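Local coordinates for chitinase (Paenibacillus sp. FPU-7, PDB 5GZT), which probably cleaves internal beta-1,4 N-acetylglucosaminide linkages of chitin and chitodextrins at random, as an endochitinase with two glycosyl hydrolase family 18 domains, at residues 184-189 with 253-258; 197-202 with 240-245; 774-779 with 831-836; 783-788 with 838-843. One frame throughout, in Å; residues are numbered along the deposited sequence.

Contact 1: 184-189 with 253-258; sequences VKLIST and WLYSVK
Strand 184-189, touching through Val184, Leu186 and Thr189, lies across strand 253-258, met at Tyr255, Val257 and Lys258; the two run in broadly opposed directions, 137° apart, with axes approaching to 7.8 Å and no hydrogen bond between them. Tyr255 holds the middle. Its CB points at strand 184-189, and with CG between the backbone N and the carbonyl carbon (chi1 69°) the ring stands over its own backbone, its hydroxyl end entering between Leu186 and Thr189. There Tyr255 OH is 3.4 Å from Leu186 CD1 and 3.5 Å from Thr189 CG2. Leu186 comes from the opposite direction and divides its branches: CD2 sits at the ring edge, in plane, 4.0 Å from Tyr255 CE2, while CD1 approaches the ring end obliquely. This is face-to-face packing of two sheets of a small beta sandwich, with strand 197-203 bonded beside the first segment and strands 210-215 and 264-284 flanking the second. A classic beta bulge, Ile187 and Ser188 both facing Lys200, interrupts the alternation, and both Leu186 and Thr189 point their CB atoms inward. With Tyr255 cut back to an alanine, a gap would probably open between Leu186 and Thr189, and the ring against which Leu186 CD2 lies would be lost. Further along, Leu186 CD2 presses on Val257 CG1 at 3.3 Å, closer than usual for two carbons. Val257 CG1 also meets Val184 CG1, 3.6 Å away, and Val184 CG2 lies over the backbone of Lys258, 4.0 Å from its CA.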
loop_
_atom_site.group_PDB
_atom_site.type_symbol
_atom_site.label_atom_id
_atom_site.label_comp_id
_atom_site.label_asym_id
_atom_site.label_seq_id
_atom_site.Cartn_x
_atom_site.Cartn_y
_atom_site.Cartn_z
ATOM N N VAL B 184 -28.678 19.302 4.810
ATOM C CA VAL B 184 -27.376 19.091 4.106
ATOM C C VAL B 184 -27.449 17.893 3.165
ATOM O O VAL B 184 -27.630 16.788 3.646
ATOM C CB VAL B 184 -26.212 18.802 5.100
ATOM C CG1 VAL B 184 -24.923 18.441 4.339
ATOM C CG2 VAL B 184 -26.003 19.981 6.057
ATOM N N LYS B 185 -27.303 18.112 1.856
ATOM C CA LYS B 185 -27.090 17.025 0.857
ATOM C C LYS B 185 -25.615 16.865 0.382
ATOM O O LYS B 185 -25.031 17.795 -0.188
ATOM C CB LYS B 185 -27.939 17.254 -0.380
ATOM C CG LYS B 185 -29.428 17.374 -0.097
ATOM C CD LYS B 185 -30.255 17.521 -1.381
ATOM C CE LYS B 185 -30.134 16.337 -2.333
ATOM N NZ LYS B 185 -30.303 15.027 -1.640
ATOM N N LEU B 186 -25.046 15.667 0.571
ATOM C CA LEU B 186 -23.689 15.317 0.076
ATOM C C LEU B 186 -23.696 15.165 -1.444
ATOM O O LEU B 186 -24.522 14.424 -1.965
ATOM C CB LEU B 186 -23.198 13.999 0.706
ATOM C CG LEU B 186 -23.196 13.951 2.254
ATOM C CD1 LEU B 186 -22.654 12.652 2.853
ATOM C CD2 LEU B 186 -22.476 15.159 2.847
ATOM N N ILE B 187 -22.812 15.884 -2.143
ATOM C CA ILE B 187 -22.662 15.788 -3.624
ATOM C C ILE B 187 -21.621 14.674 -3.991
ATOM O O ILE B 187 -21.860 13.863 -4.927
ATOM C CB ILE B 187 -22.286 17.190 -4.244
ATOM C CG1 ILE B 187 -23.537 18.109 -4.416
ATOM C CG2 ILE B 187 -21.539 17.081 -5.580
ATOM C CD1 ILE B 187 -24.264 18.056 -5.779
ATOM N N SER B 188 -20.487 14.645 -3.259
ATOM C CA SER B 188 -19.271 13.896 -3.661
ATOM C C SER B 188 -18.047 14.239 -2.819
ATOM O O SER B 188 -18.028 15.244 -2.079
ATOM C CB SER B 188 -18.866 14.223 -5.099
ATOM O OG SER B 188 -18.255 15.516 -5.125
ATOM N N THR B 189 -17.007 13.412 -3.002
ATOM C CA THR B 189 -15.693 13.574 -2.364
ATOM C C THR B 189 -14.574 13.226 -3.351
ATOM O O THR B 189 -14.751 12.383 -4.235
ATOM C CB THR B 189 -15.484 12.556 -1.231
ATOM O OG1 THR B 189 -15.321 11.267 -1.832
ATOM C CG2 THR B 189 -16.686 12.528 -0.258
ATOM N N TRP B 253 -11.223 7.507 5.063
ATOM C CA TRP B 253 -11.653 8.517 6.075
ATOM C C TRP B 253 -13.163 8.480 6.231
ATOM O O TRP B 253 -13.890 8.283 5.280
ATOM C CB TRP B 253 -11.212 9.938 5.715
ATOM C CG TRP B 253 -9.766 10.097 5.906
ATOM C CD1 TRP B 253 -8.802 9.469 5.181
ATOM C CD2 TRP B 253 -9.080 10.894 6.885
ATOM N NE1 TRP B 253 -7.563 9.845 5.626
ATOM C CE2 TRP B 253 -7.697 10.715 6.669
ATOM C CE3 TRP B 253 -9.490 11.805 7.860
ATOM C CZ2 TRP B 253 -6.716 11.356 7.439
ATOM C CZ3 TRP B 253 -8.510 12.441 8.650
ATOM C CH2 TRP B 253 -7.143 12.210 8.432
ATOM N N LEU B 254 -13.618 8.633 7.466
ATOM C CA LEU B 254 -15.056 8.761 7.754
ATOM C C LEU B 254 -15.322 10.227 8.070
ATOM O O LEU B 254 -14.547 10.876 8.787
ATOM C CB LEU B 254 -15.449 7.828 8.900
ATOM C CG LEU B 254 -15.156 6.322 8.688
ATOM C CD1 LEU B 254 -15.414 5.543 9.973
ATOM C CD2 LEU B 254 -15.986 5.733 7.557
ATOM N N TYR B 255 -16.373 10.777 7.485
ATOM C CA TYR B 255 -16.735 12.162 7.805
ATOM C C TYR B 255 -18.226 12.325 8.189
ATOM O O TYR B 255 -19.083 11.558 7.743
ATOM C CB TYR B 255 -16.348 13.116 6.662
ATOM C CG TYR B 255 -17.160 12.934 5.407
ATOM C CD1 TYR B 255 -16.874 11.910 4.519
ATOM C CD2 TYR B 255 -18.222 13.772 5.111
ATOM C CE1 TYR B 255 -17.626 11.719 3.368
ATOM C CE2 TYR B 255 -18.978 13.594 3.958
ATOM C CZ TYR B 255 -18.680 12.572 3.088
ATOM O OH TYR B 255 -19.433 12.375 1.950
ATOM N N SER B 256 -18.494 13.319 9.039
ATOM C CA SER B 256 -19.860 13.828 9.292
ATOM C C SER B 256 -19.899 15.332 9.018
ATOM O O SER B 256 -18.949 16.083 9.357
ATOM C CB SER B 256 -20.277 13.614 10.735
ATOM O OG SER B 256 -19.470 14.437 11.566
ATOM N N VAL B 257 -21.011 15.743 8.417
ATOM C CA VAL B 257 -21.307 17.141 8.172
ATOM C C VAL B 257 -22.737 17.487 8.683
ATOM O O VAL B 257 -23.656 16.649 8.653
ATOM C CB VAL B 257 -21.074 17.493 6.663
ATOM C CG1 VAL B 257 -22.032 16.741 5.743
ATOM C CG2 VAL B 257 -21.120 18.999 6.413
ATOM N N LYS B 258 -22.879 18.716 9.182
ATOM C CA LYS B 258 -24.174 19.335 9.503
ATOM C C LYS B 258 -24.021 20.870 9.554
ATOM O O LYS B 258 -22.944 21.397 9.944
ATOM C CB LYS B 258 -24.699 18.834 10.845
ATOM C CG LYS B 258 -23.599 18.781 11.875
ATOM C CD LYS B 258 -24.073 18.743 13.315
ATOM C CE LYS B 258 -23.149 19.578 14.190
ATOM N NZ LYS B 258 -23.240 19.164 15.610
#

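Contact 2: 197-202 with 240-245; sequences LVLKFN and VTFTSD
Phe201 and Val240 form the closest side-chain pair of two adjacent antiparallel strands: Val240 CG1 lies over one face of the phenyl ring, 3.6 Å from the Phe201 ring centroid and offset toward the rim, a CH-pi contact. Phe201 CG stands between its backbone N and carbonyl carbon (chi1 52°), tipping the ring across the neighbouring strand. On the same face of the sheet Leu199 and Phe242 run side by side, Leu199 CD1 reaching Phe242 CD2 at 3.9 Å. Their backbones form a hydrogen-bonded antiparallel pair, Phe242 N giving a short 2.6 Å bond to Leu199 O, and Phe201 with Val240 is the next such pair. The strands 197-203 and 239-243 are the central two of a four-stranded antiparallel sheet, and the face carrying Leu199 and Phe201 looks into the sandwich, against Tyr255 and Val257 of strand 251-261. On the other face Lys200 CG presses on Thr241 CG2 at 3.4 Å, before the lysine chain bends away. Where strand 239-243 gives way to a turn, Ser244 takes over the ladder: its N donates to Leu197 O (3.0 Å), and its OG accepts from Leu197 N (3.0 Å). The same OG donates to Asp245 O at 2.6 Å, a second bond that fixes the hydroxyl's rotation. Farther out, the rings of Tyr224 and Phe233 meet Phe242.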
loop_
_atom_site.group_PDB
_atom_site.type_symbol
_atom_site.label_atom_id
_atom_site.label_comp_id
_atom_site.label_asym_id
_atom_site.label_seq_id
_atom_site.Cartn_x
_atom_site.Cartn_y
_atom_site.Cartn_z
ATOM N N LEU B 197 -8.274 15.922 1.346
ATOM C CA LEU B 197 -9.633 15.492 1.280
ATOM C C LEU B 197 -10.523 16.715 0.946
ATOM O O LEU B 197 -10.387 17.786 1.561
ATOM C CB LEU B 197 -10.009 14.891 2.622
ATOM C CG LEU B 197 -11.356 14.204 2.713
ATOM C CD1 LEU B 197 -11.607 13.303 1.540
ATOM C CD2 LEU B 197 -11.479 13.407 4.005
ATOM N N VAL B 198 -11.379 16.553 -0.061
ATOM C CA VAL B 198 -12.238 17.603 -0.532
ATOM C C VAL B 198 -13.648 17.063 -0.392
ATOM O O VAL B 198 -13.955 16.012 -0.970
ATOM C CB VAL B 198 -11.919 18.015 -1.986
ATOM C CG1 VAL B 198 -12.951 19.003 -2.521
ATOM C CG2 VAL B 198 -10.547 18.677 -2.048
ATOM N N LEU B 199 -14.477 17.775 0.396
ATOM C CA LEU B 199 -15.890 17.412 0.621
ATOM C C LEU B 199 -16.815 18.451 0.035
ATOM O O LEU B 199 -16.796 19.603 0.479
ATOM C CB LEU B 199 -16.160 17.306 2.099
ATOM C CG LEU B 199 -15.421 16.150 2.723
ATOM C CD1 LEU B 199 -15.401 16.254 4.239
ATOM C CD2 LEU B 199 -16.051 14.840 2.260
ATOM N N LYS B 200 -17.598 18.046 -0.963
ATOM C CA LYS B 200 -18.614 18.897 -1.552
ATOM C C LYS B 200 -20.003 18.456 -1.147
ATOM O O LYS B 200 -20.347 17.257 -1.254
ATOM C CB LYS B 200 -18.552 18.896 -3.078
ATOM C CG LYS B 200 -17.343 19.609 -3.670
ATOM C CD LYS B 200 -17.544 19.984 -5.142
ATOM C CE LYS B 200 -17.964 18.769 -5.968
ATOM N NZ LYS B 200 -18.031 19.002 -7.439
ATOM N N PHE B 201 -20.793 19.457 -0.729
ATOM C CA PHE B 201 -22.200 19.291 -0.335
ATOM C C PHE B 201 -23.033 20.545 -0.653
ATOM O O PHE B 201 -22.523 21.688 -0.613
ATOM C CB PHE B 201 -22.326 18.915 1.156
ATOM C CG PHE B 201 -21.587 19.835 2.117
ATOM C CD1 PHE B 201 -20.208 19.742 2.294
ATOM C CD2 PHE B 201 -22.275 20.750 2.912
ATOM C CE1 PHE B 201 -19.526 20.564 3.215
ATOM C CE2 PHE B 201 -21.596 21.571 3.828
ATOM C CZ PHE B 201 -20.220 21.486 3.976
ATOM N N ASN B 202 -24.300 20.307 -1.015
ATOM C CA ASN B 202 -25.340 21.359 -1.100
ATOM C C ASN B 202 -25.954 21.569 0.294
ATOM O O ASN B 202 -26.532 20.629 0.857
ATOM C CB ASN B 202 -26.438 20.996 -2.120
ATOM C CG ASN B 202 -25.964 21.123 -3.576
ATOM O OD1 ASN B 202 -25.320 22.116 -3.973
ATOM N ND2 ASN B 202 -26.318 20.134 -4.393
ATOM N N VAL B 240 -21.236 24.097 -1.223
ATOM C CA VAL B 240 -20.149 24.422 -0.289
ATOM C C VAL B 240 -19.161 23.284 -0.316
ATOM O O VAL B 240 -19.557 22.144 -0.383
ATOM C CB VAL B 240 -20.635 24.733 1.146
ATOM C CG1 VAL B 240 -21.761 23.819 1.548
ATOM C CG2 VAL B 240 -19.499 24.670 2.175
ATOM N N THR B 241 -17.879 23.614 -0.278
ATOM C CA THR B 241 -16.804 22.636 -0.469
ATOM C C THR B 241 -15.769 22.773 0.665
ATOM O O THR B 241 -15.171 23.844 0.842
ATOM C CB THR B 241 -16.106 22.816 -1.841
ATOM O OG1 THR B 241 -15.264 23.973 -1.784
ATOM C CG2 THR B 241 -17.114 22.963 -2.986
ATOM N N PHE B 242 -15.584 21.714 1.450
ATOM C CA PHE B 242 -14.589 21.749 2.497
ATOM C C PHE B 242 -13.268 21.172 1.950
ATOM O O PHE B 242 -13.288 20.212 1.174
ATOM C CB PHE B 242 -15.080 20.993 3.717
ATOM C CG PHE B 242 -14.007 20.741 4.717
ATOM C CD1 PHE B 242 -13.587 21.757 5.561
ATOM C CD2 PHE B 242 -13.380 19.503 4.781
ATOM C CE1 PHE B 242 -12.576 21.541 6.481
ATOM C CE2 PHE B 242 -12.366 19.283 5.689
ATOM C CZ PHE B 242 -11.957 20.307 6.537
ATOM N N THR B 243 -12.141 21.745 2.362
ATOM C CA THR B 243 -10.849 21.319 1.862
ATOM C C THR B 243 -9.862 21.223 2.995
ATOM O O THR B 243 -9.456 22.236 3.531
ATOM C CB THR B 243 -10.369 22.263 0.744
ATOM O OG1 THR B 243 -11.245 22.119 -0.384
ATOM C CG2 THR B 243 -8.928 21.962 0.300
ATOM N N SER B 244 -9.469 19.983 3.327
ATOM C CA SER B 244 -8.561 19.653 4.427
ATOM C C SER B 244 -7.206 20.152 4.148
ATOM O O SER B 244 -6.913 20.589 3.047
ATOM C CB SER B 244 -8.429 18.127 4.587
ATOM O OG SER B 244 -7.462 17.610 3.655
ATOM N N ASP B 245 -6.345 19.985 5.123
ATOM C CA ASP B 245 -4.937 20.220 4.940
ATOM C C ASP B 245 -4.365 19.104 4.084
ATOM O O ASP B 245 -4.912 17.996 4.018
ATOM C CB ASP B 245 -4.165 20.193 6.263
ATOM C CG ASP B 245 -4.496 21.363 7.183
ATOM O OD1 ASP B 245 -4.697 22.503 6.695
ATOM O OD2 ASP B 245 -4.520 21.118 8.403
#

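Contact 3: 774-779 with 831-836; sequences VDWTNS and DANFAY
Trp776 meets helix 831-836 first at its CB, which lies over one face of the Tyr836 ring, 3.4 Å from Tyr836 CD2, in a CH-pi contact; Tyr836 CG, anti to the backbone N (chi1 -177°), carries that ring out to it. Next, CG and CD1 turn toward Asn833: Trp776 CD1 is 3.4 Å from Asn833 OD1, which lies at the indole edge near its plane. Beyond CD1, NE1 is bonded to Pro771 O, and at the far rim CZ3 packs against Val783 CG2. Val774 CG1 covers one indole face, 3.4 Å above the plane and over its centre. The five-membered ring is nearly parallel to the Tyr836 ring, at 17°, but offset so that little of one covers the other. The contact belongs to the second family 18 TIM-barrel domain, where the loop following barrel strand 765-771 lies against helix 830-843. Asn833 fastens the two by both ends of its amide: ND2 donates to Val774 O at 3.0 Å, close to the amide plane, and is also bonded to Tyr793 OH, while OD1 accepts from Trp776 N at 3.1 Å, in the carbonyl plane. A water 2.8 Å from Asn833 OD1 donates to it and to Asp775 OD1, and accepts from Thr777 N. A leucine in place of Asn833 would probably leave Trp776 N and Val774 O without their mates and the bridging water more loosely held. Asn778 ND2 meets Asp775 OD2 from above the carboxylate plane.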
loop_
_atom_site.group_PDB
_atom_site.type_symbol
_atom_site.label_atom_id
_atom_site.label_comp_id
_atom_site.label_asym_id
_atom_site.label_seq_id
_atom_site.Cartn_x
_atom_site.Cartn_y
_atom_site.Cartn_z
ATOM N N VAL B 774 48.905 5.196 29.796
ATOM C CA VAL B 774 49.707 3.992 29.818
ATOM C C VAL B 774 51.149 4.444 29.760
ATOM O O VAL B 774 51.510 5.264 28.934
ATOM C CB VAL B 774 49.369 3.050 28.635
ATOM C CG1 VAL B 774 50.381 1.944 28.490
ATOM C CG2 VAL B 774 47.984 2.409 28.770
ATOM N N ASP B 775 51.976 3.936 30.675
ATOM C CA ASP B 775 53.415 4.156 30.678
ATOM C C ASP B 775 54.048 3.185 29.718
ATOM O O ASP B 775 54.404 2.050 30.102
ATOM C CB ASP B 775 53.927 3.921 32.099
ATOM C CG ASP B 775 55.390 4.267 32.288
ATOM O OD1 ASP B 775 56.114 4.638 31.365
ATOM O OD2 ASP B 775 55.817 4.176 33.451
ATOM N N TRP B 776 54.184 3.614 28.454
ATOM C CA TRP B 776 54.585 2.707 27.388
ATOM C C TRP B 776 56.002 2.163 27.558
ATOM O O TRP B 776 56.246 0.989 27.263
ATOM C CB TRP B 776 54.399 3.307 25.973
ATOM C CG TRP B 776 52.931 3.408 25.664
ATOM C CD1 TRP B 776 52.106 4.452 25.933
ATOM C CD2 TRP B 776 52.125 2.344 25.244
ATOM N NE1 TRP B 776 50.802 4.088 25.692
ATOM C CE2 TRP B 776 50.792 2.795 25.254
ATOM C CE3 TRP B 776 52.388 0.998 24.915
ATOM C CZ2 TRP B 776 49.747 1.993 24.873
ATOM C CZ3 TRP B 776 51.340 0.209 24.523
ATOM C CH2 TRP B 776 50.038 0.726 24.478
ATOM N N THR B 777 56.921 3.014 27.982
ATOM C CA THR B 777 58.299 2.596 28.253
ATOM C C THR B 777 58.340 1.319 29.131
ATOM O O THR B 777 59.100 0.425 28.832
ATOM C CB THR B 777 59.127 3.721 28.870
ATOM O OG1 THR B 777 59.054 4.861 28.029
ATOM C CG2 THR B 777 60.599 3.362 28.968
ATOM N N ASN B 778 57.444 1.209 30.106
ATOM C CA ASN B 778 57.367 0.037 31.005
ATOM C C ASN B 778 56.261 -0.947 30.780
ATOM O O ASN B 778 56.047 -1.809 31.641
ATOM C CB ASN B 778 57.285 0.530 32.452
ATOM C CG ASN B 778 58.487 1.335 32.805
ATOM O OD1 ASN B 778 59.593 0.944 32.469
ATOM N ND2 ASN B 778 58.284 2.521 33.357
ATOM N N SER B 779 55.566 -0.837 29.644
ATOM C CA SER B 779 54.457 -1.717 29.316
ATOM C C SER B 779 55.130 -2.888 28.589
ATOM O O SER B 779 55.992 -2.685 27.734
ATOM C CB SER B 779 53.488 -1.026 28.369
ATOM O OG SER B 779 52.645 -1.951 27.676
ATOM N N ASP B 831 56.125 12.857 29.691
ATOM C CA ASP B 831 57.485 12.969 29.178
ATOM C C ASP B 831 58.096 11.627 28.767
ATOM O O ASP B 831 58.797 11.561 27.765
ATOM C CB ASP B 831 58.435 13.585 30.216
ATOM C CG ASP B 831 58.301 15.090 30.340
ATOM O OD1 ASP B 831 57.821 15.808 29.421
ATOM O OD2 ASP B 831 58.742 15.598 31.372
ATOM N N ALA B 832 57.937 10.592 29.597
ATOM C CA ALA B 832 58.440 9.247 29.216
ATOM C C ALA B 832 57.764 8.765 27.922
ATOM O O ALA B 832 58.409 8.230 27.051
ATOM C CB ALA B 832 58.208 8.231 30.322
ATOM N N ASN B 833 56.455 8.940 27.834
ATOM C CA ASN B 833 55.746 8.604 26.550
ATOM C C ASN B 833 56.249 9.380 25.362
ATOM O O ASN B 833 56.348 8.796 24.287
ATOM C CB ASN B 833 54.270 8.766 26.677
ATOM C CG ASN B 833 53.666 7.673 27.479
ATOM O OD1 ASN B 833 54.226 6.567 27.514
ATOM N ND2 ASN B 833 52.470 7.912 28.033
ATOM N N PHE B 834 56.651 10.644 25.524
ATOM C CA PHE B 834 57.121 11.367 24.409
ATOM C C PHE B 834 58.492 10.843 24.010
ATOM O O PHE B 834 58.800 10.822 22.782
ATOM C CB PHE B 834 57.219 12.906 24.651
ATOM C CG PHE B 834 55.886 13.591 25.045
ATOM C CD1 PHE B 834 54.645 13.140 24.570
ATOM C CD2 PHE B 834 55.891 14.696 25.879
ATOM C CE1 PHE B 834 53.489 13.779 24.937
ATOM C CE2 PHE B 834 54.712 15.302 26.265
ATOM C CZ PHE B 834 53.524 14.880 25.760
ATOM N N ALA B 835 59.337 10.427 24.969
ATOM C CA ALA B 835 60.615 9.819 24.539
ATOM C C ALA B 835 60.357 8.501 23.873
ATOM O O ALA B 835 61.021 8.153 22.905
ATOM C CB ALA B 835 61.563 9.597 25.723
ATOM N N TYR B 836 59.372 7.758 24.351
ATOM C CA TYR B 836 58.999 6.480 23.683
ATOM C C TYR B 836 58.537 6.687 22.232
ATOM O O TYR B 836 59.031 6.053 21.302
ATOM C CB TYR B 836 57.903 5.744 24.468
ATOM C CG TYR B 836 57.522 4.390 23.879
ATOM C CD1 TYR B 836 58.410 3.309 23.901
ATOM C CD2 TYR B 836 56.263 4.208 23.254
ATOM C CE1 TYR B 836 58.028 2.070 23.326
ATOM C CE2 TYR B 836 55.872 3.005 22.719
ATOM C CZ TYR B 836 56.747 1.920 22.729
ATOM O OH TYR B 836 56.306 0.735 22.136
HETATM O O HOH W 1 56.496 5.824 29.017
HETATM O O HOH W 2 60.554 6.708 27.703
#

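Contact 4: 783-788 with 838-843; sequences VDATKL and KTLKQQ
Gln843, with CG 4.3 Å from Ala785 CB, brings its flat carboxamide to loop 783-788 through a water that donates to Gln843 OE1 at 2.6 Å. That water also donates to Val783 O and accepts from Ala785 N, so three groups grip it and it links two backbone positions of the loop to the side chain of Gln843. The other flat group, the Asp784 carboxylate, shapes the loop itself. Thr786 N and Thr786 OG1 both reach Asp784 OD1 from the same face of the carboxylate, the backbone N well above its plane and the hydroxyl on the syn side at 2.5 Å; the first bond makes an Asx turn. Asp784 OD2 takes a salt bridge from Lys787 NZ at 3.0 Å, again on the syn side. In the second family 18 TIM-barrel domain, this loop between barrel strands 765-771 and 790-799 lies against helix 830-843. Leu840 does most of the apolar packing. Its CD2 lies 3.6 Å from Val783 CG1, the two side chains crossing at about a right angle, and its CG is 4.0 Å from Ala785 CB. Away from the loop, Lys841 bridges to Asp888. Between the two segments the join is thus apolar contact plus one bridging water, supplemented by Asn844 ND2 on Ala785 O; Asp784 is used within the loop, while Lys787 also makes a cation-pi contact with Phe1129 of helix 1123-1133.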
loop_
_atom_site.group_PDB
_atom_site.type_symbol
_atom_site.label_atom_id
_atom_site.label_comp_id
_atom_site.label_asym_id
_atom_site.label_seq_id
_atom_site.Cartn_x
_atom_site.Cartn_y
_atom_site.Cartn_z
ATOM N N VAL B 783 54.199 -0.844 21.060
ATOM C CA VAL B 783 53.586 -0.339 19.842
ATOM C C VAL B 783 54.473 -0.762 18.692
ATOM O O VAL B 783 55.678 -0.539 18.722
ATOM C CB VAL B 783 53.457 1.200 19.864
ATOM C CG1 VAL B 783 53.054 1.715 18.488
ATOM C CG2 VAL B 783 52.467 1.624 20.936
ATOM N N ASP B 784 53.838 -1.358 17.681
ATOM C CA ASP B 784 54.529 -1.864 16.510
ATOM C C ASP B 784 54.324 -0.833 15.414
ATOM O O ASP B 784 53.272 -0.751 14.791
ATOM C CB ASP B 784 53.855 -3.180 16.110
ATOM C CG ASP B 784 54.506 -3.853 14.947
ATOM O OD1 ASP B 784 55.456 -3.316 14.365
ATOM O OD2 ASP B 784 54.011 -4.929 14.609
ATOM N N ALA B 785 55.342 -0.039 15.191
ATOM C CA ALA B 785 55.277 1.121 14.338
ATOM C C ALA B 785 55.355 0.714 12.923
ATOM O O ALA B 785 55.103 1.536 12.117
ATOM C CB ALA B 785 56.428 2.076 14.666
ATOM N N THR B 786 55.730 -0.548 12.612
ATOM C CA THR B 786 55.702 -1.041 11.243
ATOM C C THR B 786 54.279 -1.256 10.686
ATOM O O THR B 786 54.098 -1.362 9.482
ATOM C CB THR B 786 56.497 -2.367 11.063
ATOM O OG1 THR B 786 55.925 -3.385 11.902
ATOM C CG2 THR B 786 57.912 -2.176 11.458
ATOM N N LYS B 787 53.306 -1.396 11.565
ATOM C CA LYS B 787 51.936 -1.630 11.211
ATOM C C LYS B 787 51.081 -0.369 11.251
ATOM O O LYS B 787 50.045 -0.369 10.662
ATOM C CB LYS B 787 51.344 -2.654 12.112
ATOM C CG LYS B 787 51.866 -4.072 11.733
ATOM C CD LYS B 787 51.214 -5.183 12.535
ATOM C CE LYS B 787 51.744 -6.543 12.106
ATOM N NZ LYS B 787 53.219 -6.483 12.204
ATOM N N LEU B 788 51.547 0.694 11.900
ATOM C CA LEU B 788 50.879 2.004 11.860
ATOM C C LEU B 788 51.490 2.943 10.864
ATOM O O LEU B 788 52.720 2.945 10.636
ATOM C CB LEU B 788 50.867 2.648 13.267
ATOM C CG LEU B 788 50.380 1.783 14.387
ATOM C CD1 LEU B 788 50.414 2.465 15.694
ATOM C CD2 LEU B 788 48.932 1.398 14.093
ATOM N N LYS B 838 59.225 9.012 20.278
ATOM C CA LYS B 838 60.339 9.380 19.478
ATOM C C LYS B 838 61.189 8.205 18.987
ATOM O O LYS B 838 61.745 8.295 17.878
ATOM C CB LYS B 838 61.145 10.407 20.206
ATOM C CG LYS B 838 62.370 10.810 19.446
ATOM C CD LYS B 838 62.962 12.033 20.074
ATOM C CE LYS B 838 64.329 12.324 19.478
ATOM N NZ LYS B 838 64.811 13.607 20.039
ATOM N N THR B 839 61.196 7.076 19.733
ATOM C CA THR B 839 61.953 5.900 19.378
ATOM C C THR B 839 61.168 5.134 18.363
ATOM O O THR B 839 61.745 4.534 17.469
ATOM C CB THR B 839 62.282 4.912 20.562
ATOM O OG1 THR B 839 61.088 4.177 21.011
ATOM C CG2 THR B 839 63.019 5.630 21.672
ATOM N N LEU B 840 59.856 5.124 18.503
ATOM C CA LEU B 840 59.033 4.662 17.423
ATOM C C LEU B 840 59.422 5.360 16.152
ATOM O O LEU B 840 59.550 4.710 15.118
ATOM C CB LEU B 840 57.575 4.889 17.703
ATOM C CG LEU B 840 56.773 3.759 18.253
ATOM C CD1 LEU B 840 57.513 2.828 19.204
ATOM C CD2 LEU B 840 55.535 4.332 18.895
ATOM N N LYS B 841 59.583 6.683 16.220
ATOM C CA LYS B 841 59.746 7.447 14.977
ATOM C C LYS B 841 61.065 7.119 14.300
ATOM O O LYS B 841 61.268 7.542 13.167
ATOM C CB LYS B 841 59.538 8.968 15.190
ATOM C CG LYS B 841 58.067 9.393 15.263
ATOM C CD LYS B 841 57.806 10.809 15.819
ATOM C CE LYS B 841 58.237 11.965 14.920
ATOM N NZ LYS B 841 58.134 11.636 13.453
ATOM N N GLN B 842 61.940 6.337 14.962
ATOM C CA GLN B 842 63.200 5.837 14.364
ATOM C C GLN B 842 63.027 4.532 13.613
ATOM O O GLN B 842 63.414 4.451 12.473
ATOM C CB GLN B 842 64.305 5.746 15.393
ATOM C CG GLN B 842 64.754 7.131 15.854
ATOM C CD GLN B 842 65.444 7.119 17.214
ATOM O OE1 GLN B 842 66.099 6.135 17.597
ATOM N NE2 GLN B 842 65.301 8.221 17.957
ATOM N N GLN B 843 62.438 3.523 14.197
ATOM C CA GLN B 843 62.087 2.306 13.420
ATOM C C GLN B 843 60.828 2.317 12.523
ATOM O O GLN B 843 60.419 1.250 11.981
ATOM C CB GLN B 843 61.900 1.139 14.363
ATOM C CG GLN B 843 60.603 1.142 15.178
ATOM C CD GLN B 843 60.847 0.781 16.654
ATOM O OE1 GLN B 843 59.956 0.337 17.343
ATOM N NE2 GLN B 843 62.052 1.024 17.140
HETATM O O HOH W 3 57.641 -0.780 17.155
#

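Contacts 1 and 2 belong to one small sandwich, their centres 8 Å apart: strands 184-191 and 197-203 are neighbours in a sheet, with Ile187 N 3.0 Å from Lys200 O, so contact 2 builds the sheet that contact 1 packs against its partner. Contacts 3 and 4, centres 13 Å apart, set successive parts of one barrel loop against successive turns of helix 830-843, joined where Tyr836 OH lies 2.8 Å from Val783 N. The two pairs are about 76 to 81 Å apart between centres. The sodium site of Glu44, Thr50, Phe52 and Ser72 shares no residue with any of them. Lys841 of contact 4 salt-bridges Asp888, first aspartate of the family 18 DxxDxDxE signature.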